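Local coordinates for odorant-binding protein 2a (Homo sapiens, PDB 4RUN), which binds and carries small hydrophobic volatile molecules, favouring aldehydes and large fatty acids, as a secreted monomeric lipocalin of human nasal mucus, at residues 12-17 with 114-119; 35-40 with 49-54. The protein carries 2 engineered substitutions. One frame throughout, in Å; residues are numbered along the deposited sequence.

Contact 1 of 2, residues 12-17 with 114-119; sequences GTWYVK and VGRNPN
Arg116 lays its guanidinium flat on the indole of Trp14, the two planes 18° apart. The arginine chain leaves the backbone away from strand 12-17, and a bend about the CB-CG bond (chi2 -72°) turns it back toward Trp14. CD then stands almost straight above the six-membered ring of Trp14, 4.3 Å from its centroid, in a CH-pi contact. NE follows over the rim at Trp14 CZ2 (3.8 Å), and CZ lies 4.2 Å from the centroid of the five-membered ring, an off-centre cation-pi interaction. At the tip, NH2 gives a hydrogen bond to Thr13 O (3.1 Å), reaching it from above the carbonyl plane, while NH1 bonds to Thr11 O. The indole is fixed in turn by a bond from NE1 to Ile10 O, and Gly115 N lies in plane at its edge.

Tyr15 N donates to Gly115 O (2.8 Å), and Gly115 N returns a bond to Tyr15 O. Beyond the strand end, Pro118 CB sits over the centre of the Tyr15 ring, a CH-pi contact 3.6 Å from its centroid. The extended Lys17 chain brings NZ to Asn119 O (2.8 Å), and the same amine makes a salt bridge with Asp94. Gly12, Trp14 and Arg116, just after strand 106-115, form the lipocalin signature, in which the tryptophan of a Gly-X-Trp motif is covered by an arginine at the closed end of the barrel.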
loop_
_atom_site.group_PDB
_atom_site.type_symbol
_atom_site.label_atom_id
_atom_site.label_comp_id
_atom_site.label_asym_id
_atom_site.label_seq_id
_atom_site.Cartn_x
_atom_site.Cartn_y
_atom_site.Cartn_z
ATOM N N GLY A 12 -7.983 -11.740 -1.843
ATOM C CA GLY A 12 -7.923 -11.784 -3.308
ATOM C C GLY A 12 -6.841 -10.874 -3.878
ATOM O O GLY A 12 -5.893 -10.502 -3.185
ATOM N N THR A 13 -6.984 -10.519 -5.150
ATOM C CA THR A 13 -5.998 -9.690 -5.837
ATOM C C THR A 13 -6.338 -8.199 -5.699
ATOM O O THR A 13 -7.498 -7.808 -5.818
ATOM C CB THR A 13 -5.883 -10.077 -7.328
ATOM O OG1 THR A 13 -5.400 -11.415 -7.434
ATOM C CG2 THR A 13 -4.926 -9.148 -8.078
ATOM N N TRP A 14 -5.313 -7.393 -5.410
ATOM C CA TRP A 14 -5.402 -5.937 -5.432
ATOM C C TRP A 14 -4.280 -5.371 -6.284
ATOM O O TRP A 14 -3.233 -5.979 -6.446
ATOM C CB TRP A 14 -5.258 -5.347 -4.041
ATOM C CG TRP A 14 -6.355 -5.637 -3.108
ATOM C CD1 TRP A 14 -6.480 -6.728 -2.310
ATOM C CD2 TRP A 14 -7.466 -4.799 -2.817
ATOM N NE1 TRP A 14 -7.606 -6.630 -1.542
ATOM C CE2 TRP A 14 -8.235 -5.453 -1.835
ATOM C CE3 TRP A 14 -7.896 -3.561 -3.295
ATOM C CZ2 TRP A 14 -9.413 -4.913 -1.321
ATOM C CZ3 TRP A 14 -9.068 -3.027 -2.784
ATOM C CH2 TRP A 14 -9.809 -3.704 -1.806
ATOM N N TYR A 15 -4.516 -4.186 -6.814
ATOM C CA TYR A 15 -3.566 -3.525 -7.662
ATOM C C TYR A 15 -3.213 -2.191 -7.028
ATOM O O TYR A 15 -4.106 -1.429 -6.642
ATOM C CB TYR A 15 -4.162 -3.301 -9.048
ATOM C CG TYR A 15 -4.408 -4.572 -9.810
ATOM C CD1 TYR A 15 -3.400 -5.137 -10.587
ATOM C CD2 TYR A 15 -5.641 -5.226 -9.749
ATOM C CE1 TYR A 15 -3.609 -6.316 -11.280
ATOM C CE2 TYR A 15 -5.866 -6.405 -10.445
ATOM C CZ TYR A 15 -4.843 -6.947 -11.209
ATOM O OH TYR A 15 -5.030 -8.124 -11.903
ATOM N N VAL A 16 -1.911 -1.920 -6.930
ATOM C CA VAL A 16 -1.393 -0.666 -6.393
ATOM C C VAL A 16 -1.240 0.335 -7.529
ATOM O O VAL A 16 -0.409 0.155 -8.413
ATOM C CB VAL A 16 -0.024 -0.874 -5.742
ATOM C CG1 VAL A 16 0.487 0.442 -5.194
ATOM C CG2 VAL A 16 -0.082 -1.957 -4.658
ATOM N N LYS A 17 -2.036 1.396 -7.498
ATOM C CA LYS A 17 -2.146 2.321 -8.629
ATOM C C LYS A 17 -1.377 3.609 -8.407
ATOM O O LYS A 17 -0.942 4.257 -9.347
ATOM C CB LYS A 17 -3.615 2.642 -8.862
ATOM C CG LYS A 17 -4.483 1.407 -9.039
ATOM C CD LYS A 17 -5.945 1.773 -9.117
ATOM C CE LYS A 17 -6.739 0.603 -9.646
ATOM N NZ LYS A 17 -8.202 0.861 -9.687
ATOM N N VAL A 114 -5.227 1.632 -3.875
ATOM C CA VAL A 114 -5.398 0.235 -4.242
ATOM C C VAL A 114 -6.814 -0.064 -4.731
ATOM O O VAL A 114 -7.785 0.530 -4.263
ATOM C CB VAL A 114 -5.038 -0.688 -3.058
ATOM C CG1 VAL A 114 -3.566 -0.550 -2.745
ATOM C CG2 VAL A 114 -5.857 -0.354 -1.809
ATOM N N GLY A 115 -6.928 -0.986 -5.686
ATOM C CA GLY A 115 -8.228 -1.376 -6.203
ATOM C C GLY A 115 -8.244 -2.761 -6.798
ATOM O O GLY A 115 -7.207 -3.360 -7.058
ATOM N N ARG A 116 -9.441 -3.275 -6.999
ATOM C CA ARG A 116 -9.608 -4.594 -7.575
ATOM C C ARG A 116 -9.307 -4.566 -9.058
ATOM O O ARG A 116 -8.756 -5.513 -9.631
ATOM C CB ARG A 116 -11.039 -5.043 -7.359
ATOM C CG ARG A 116 -11.372 -5.223 -5.896
ATOM C CD ARG A 116 -10.679 -6.448 -5.367
ATOM N NE ARG A 116 -11.216 -6.849 -4.080
ATOM C CZ ARG A 116 -10.750 -7.873 -3.380
ATOM N NH1 ARG A 116 -11.294 -8.174 -2.212
ATOM N NH2 ARG A 116 -9.735 -8.592 -3.854
ATOM N N ASN A 117 -9.684 -3.458 -9.668
ATOM C CA ASN A 117 -9.559 -3.279 -11.081
ATOM C C ASN A 117 -8.215 -2.641 -11.294
ATOM O O ASN A 117 -7.891 -1.699 -10.595
ATOM C CB ASN A 117 -10.665 -2.341 -11.559
ATOM C CG ASN A 117 -11.036 -2.577 -12.991
ATOM O OD1 ASN A 117 -11.443 -3.678 -13.354
ATOM N ND2 ASN A 117 -10.876 -1.557 -13.822
ATOM N N PRO A 118 -7.431 -3.140 -12.259
ATOM C CA PRO A 118 -6.070 -2.625 -12.455
ATOM C C PRO A 118 -6.032 -1.263 -13.135
ATOM O O PRO A 118 -5.004 -0.574 -13.080
ATOM C CB PRO A 118 -5.435 -3.672 -13.365
ATOM C CG PRO A 118 -6.585 -4.202 -14.167
ATOM C CD PRO A 118 -7.796 -4.137 -13.282
ATOM N N ASN A 119 -7.136 -0.876 -13.765
ATOM C CA ASN A 119 -7.202 0.406 -14.432
ATOM C C ASN A 119 -7.405 1.525 -13.452
ATOM O O ASN A 119 -7.983 1.330 -12.388
ATOM C CB ASN A 119 -8.336 0.396 -15.411
ATOM C CG ASN A 119 -8.262 -0.802 -16.314
ATOM O OD1 ASN A 119 -9.191 -1.604 -16.379
ATOM N ND2 ASN A 119 -7.117 -0.982 -16.946
#

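Contact 2 of 2, residues 35-40 with 49-54; sequences SPVKVT and ATFTFM
Lys38 and Thr50 form an antiparallel hydrogen-bonded pair where strands 37-40 and 49-54 run side by side, their axes 4.6 Å apart at closest and their directions 165° apart. Lys38 O takes two donors from opposite faces of its plane: Thr50 N at 2.9 Å and the hydroxyl Thr50 OG1 at 3.2 Å. Past Pro36, which has no N-H to give, the register slips by one residue and Ser35 faces Thr52. Ser35 N donates to Thr52 O, and Thr52 N returns a nearly straight bond to Ser35 OG (2.8 Å, 166°). A chi1 of 69° turns OG toward strand 49-54, where it takes this N-H in the place of a carbonyl. With an alanine in place of Ser35, Thr52 N would probably lose its acceptor and the pairing beyond the slip would weaken.

Val37 bridges two residues of strand 49-54: CG1 touches Ala49 CB and CG2 touches Phe51 CB, both at 4.0 Å. Val39 CG2 also reaches Ala49 CB, at 4.3 Å, from the residue directly opposite in the pairing. Hydroxyls of Ser35 and Thr50 thus supplement the backbone bonds, while Val37, Val39 and Ala49 give an apolar surface consistent with a barrel that carries hydrophobic ligands.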
loop_
_atom_site.group_PDB
_atom_site.type_symbol
_atom_site.label_atom_id
_atom_site.label_comp_id
_atom_site.label_asym_id
_atom_site.label_seq_id
_atom_site.Cartn_x
_atom_site.Cartn_y
_atom_site.Cartn_z
ATOM N N SER A 35 4.045 -5.657 -8.467
ATOM C CA SER A 35 3.160 -6.729 -8.904
ATOM C C SER A 35 1.776 -6.537 -8.306
ATOM O O SER A 35 1.580 -5.636 -7.495
ATOM C CB SER A 35 3.736 -8.070 -8.456
ATOM O OG SER A 35 3.673 -8.213 -7.043
ATOM N N PRO A 36 0.802 -7.384 -8.697
ATOM C CA PRO A 36 -0.453 -7.439 -7.945
ATOM C C PRO A 36 -0.222 -7.945 -6.531
ATOM O O PRO A 36 0.723 -8.693 -6.293
ATOM C CB PRO A 36 -1.305 -8.450 -8.726
ATOM C CG PRO A 36 -0.721 -8.473 -10.093
ATOM C CD PRO A 36 0.745 -8.234 -9.901
ATOM N N VAL A 37 -1.082 -7.529 -5.611
ATOM C CA VAL A 37 -1.005 -7.961 -4.236
ATOM C C VAL A 37 -2.035 -9.054 -3.994
ATOM O O VAL A 37 -3.230 -8.840 -4.188
ATOM C CB VAL A 37 -1.286 -6.786 -3.284
ATOM C CG1 VAL A 37 -1.091 -7.218 -1.834
ATOM C CG2 VAL A 37 -0.396 -5.593 -3.627
ATOM N N LYS A 38 -1.573 -10.231 -3.586
ATOM C CA LYS A 38 -2.475 -11.330 -3.256
ATOM C C LYS A 38 -2.644 -11.404 -1.757
ATOM O O LYS A 38 -1.682 -11.630 -1.030
ATOM C CB LYS A 38 -1.965 -12.653 -3.830
ATOM C CG LYS A 38 -1.927 -12.629 -5.354
ATOM C CD LYS A 38 -2.024 -14.010 -5.989
ATOM C CE LYS A 38 -2.200 -13.899 -7.502
ATOM N NZ LYS A 38 -2.476 -15.219 -8.138
ATOM N N VAL A 39 -3.877 -11.180 -1.307
ATOM C CA VAL A 39 -4.226 -11.196 0.103
ATOM C C VAL A 39 -4.999 -12.481 0.407
ATOM O O VAL A 39 -6.023 -12.749 -0.217
ATOM C CB VAL A 39 -5.073 -9.954 0.461
ATOM C CG1 VAL A 39 -5.411 -9.922 1.946
ATOM C CG2 VAL A 39 -4.332 -8.685 0.066
ATOM N N THR A 40 -4.507 -13.262 1.367
ATOM C CA THR A 40 -5.144 -14.515 1.766
ATOM C C THR A 40 -5.417 -14.504 3.267
ATOM O O THR A 40 -4.611 -13.984 4.035
ATOM C CB THR A 40 -4.254 -15.726 1.428
ATOM O OG1 THR A 40 -2.937 -15.521 1.948
ATOM C CG2 THR A 40 -4.156 -15.918 -0.067
ATOM N N ALA A 49 -0.457 -10.706 2.995
ATOM C CA ALA A 49 -0.347 -10.067 1.700
ATOM C C ALA A 49 0.981 -10.472 1.086
ATOM O O ALA A 49 2.006 -10.431 1.754
ATOM C CB ALA A 49 -0.425 -8.557 1.854
ATOM N N THR A 50 0.957 -10.842 -0.191
ATOM C CA THR A 50 2.168 -11.234 -0.922
ATOM C C THR A 50 2.286 -10.400 -2.187
ATOM O O THR A 50 1.306 -10.227 -2.899
ATOM C CB THR A 50 2.187 -12.741 -1.281
ATOM O OG1 THR A 50 0.957 -13.126 -1.909
ATOM C CG2 THR A 50 2.387 -13.570 -0.041
ATOM N N PHE A 51 3.473 -9.856 -2.443
ATOM C CA PHE A 51 3.718 -9.057 -3.643
ATOM C C PHE A 51 5.215 -8.878 -3.864
ATOM O O PHE A 51 6.032 -9.217 -3.009
ATOM C CB PHE A 51 3.066 -7.679 -3.538
ATOM C CG PHE A 51 3.545 -6.877 -2.373
ATOM C CD1 PHE A 51 2.943 -7.011 -1.133
ATOM C CD2 PHE A 51 4.600 -5.983 -2.509
ATOM C CE1 PHE A 51 3.382 -6.276 -0.049
ATOM C CE2 PHE A 51 5.048 -5.240 -1.426
ATOM C CZ PHE A 51 4.439 -5.390 -0.193
ATOM N N THR A 52 5.559 -8.349 -5.033
ATOM C CA THR A 52 6.937 -8.036 -5.367
ATOM C C THR A 52 6.999 -6.637 -5.940
ATOM O O THR A 52 5.993 -6.109 -6.414
ATOM C CB THR A 52 7.508 -9.036 -6.389
ATOM O OG1 THR A 52 6.834 -8.905 -7.645
ATOM C CG2 THR A 52 7.346 -10.454 -5.889
ATOM N N PHE A 53 8.174 -6.031 -5.883
ATOM C CA PHE A 53 8.381 -4.734 -6.505
ATOM C C PHE A 53 9.848 -4.525 -6.810
ATOM O O PHE A 53 10.700 -5.194 -6.240
ATOM C CB PHE A 53 7.870 -3.609 -5.617
ATOM C CG PHE A 53 8.586 -3.483 -4.307
ATOM C CD1 PHE A 53 8.132 -4.166 -3.191
ATOM C CD2 PHE A 53 9.691 -2.660 -4.182
ATOM C CE1 PHE A 53 8.774 -4.044 -1.979
ATOM C CE2 PHE A 53 10.345 -2.545 -2.973
ATOM C CZ PHE A 53 9.883 -3.237 -1.870
ATOM N N MET A 54 10.131 -3.611 -7.730
ATOM C CA MET A 54 11.501 -3.319 -8.110
ATOM C C MET A 54 11.938 -2.029 -7.453
ATOM O O MET A 54 11.276 -1.020 -7.549
ATOM C CB MET A 54 11.651 -3.178 -9.628
ATOM C CG MET A 54 11.346 -4.430 -10.439
ATOM S SD MET A 54 12.660 -5.633 -10.345
ATOM C CE MET A 54 14.050 -4.680 -10.955
#

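In the fold
Contact 1 and contact 2, their centres about 10 Å apart, meet where strands 12-21 and 33-41 lie next to each other in the lipocalin barrel. Backbone atoms join them: Gly12 N is 2.7 Å from Val39 O and Val37 N 2.8 Å from Trp14 O, both probable hydrogen bonds. Trp14 CD1 also packs on Val39 CG2 at 3.8 Å, while Thr13 CG2 meets Pro36 CB at 3.7 Å. Along the chain, the hairpin of contact 2 is nested within the long excursion that contact 1 closes. In contact 2, the Phe51 side chain lies about 5 Å from a citrate, probably from the crystallisation liquor, though such molecules often mark pockets.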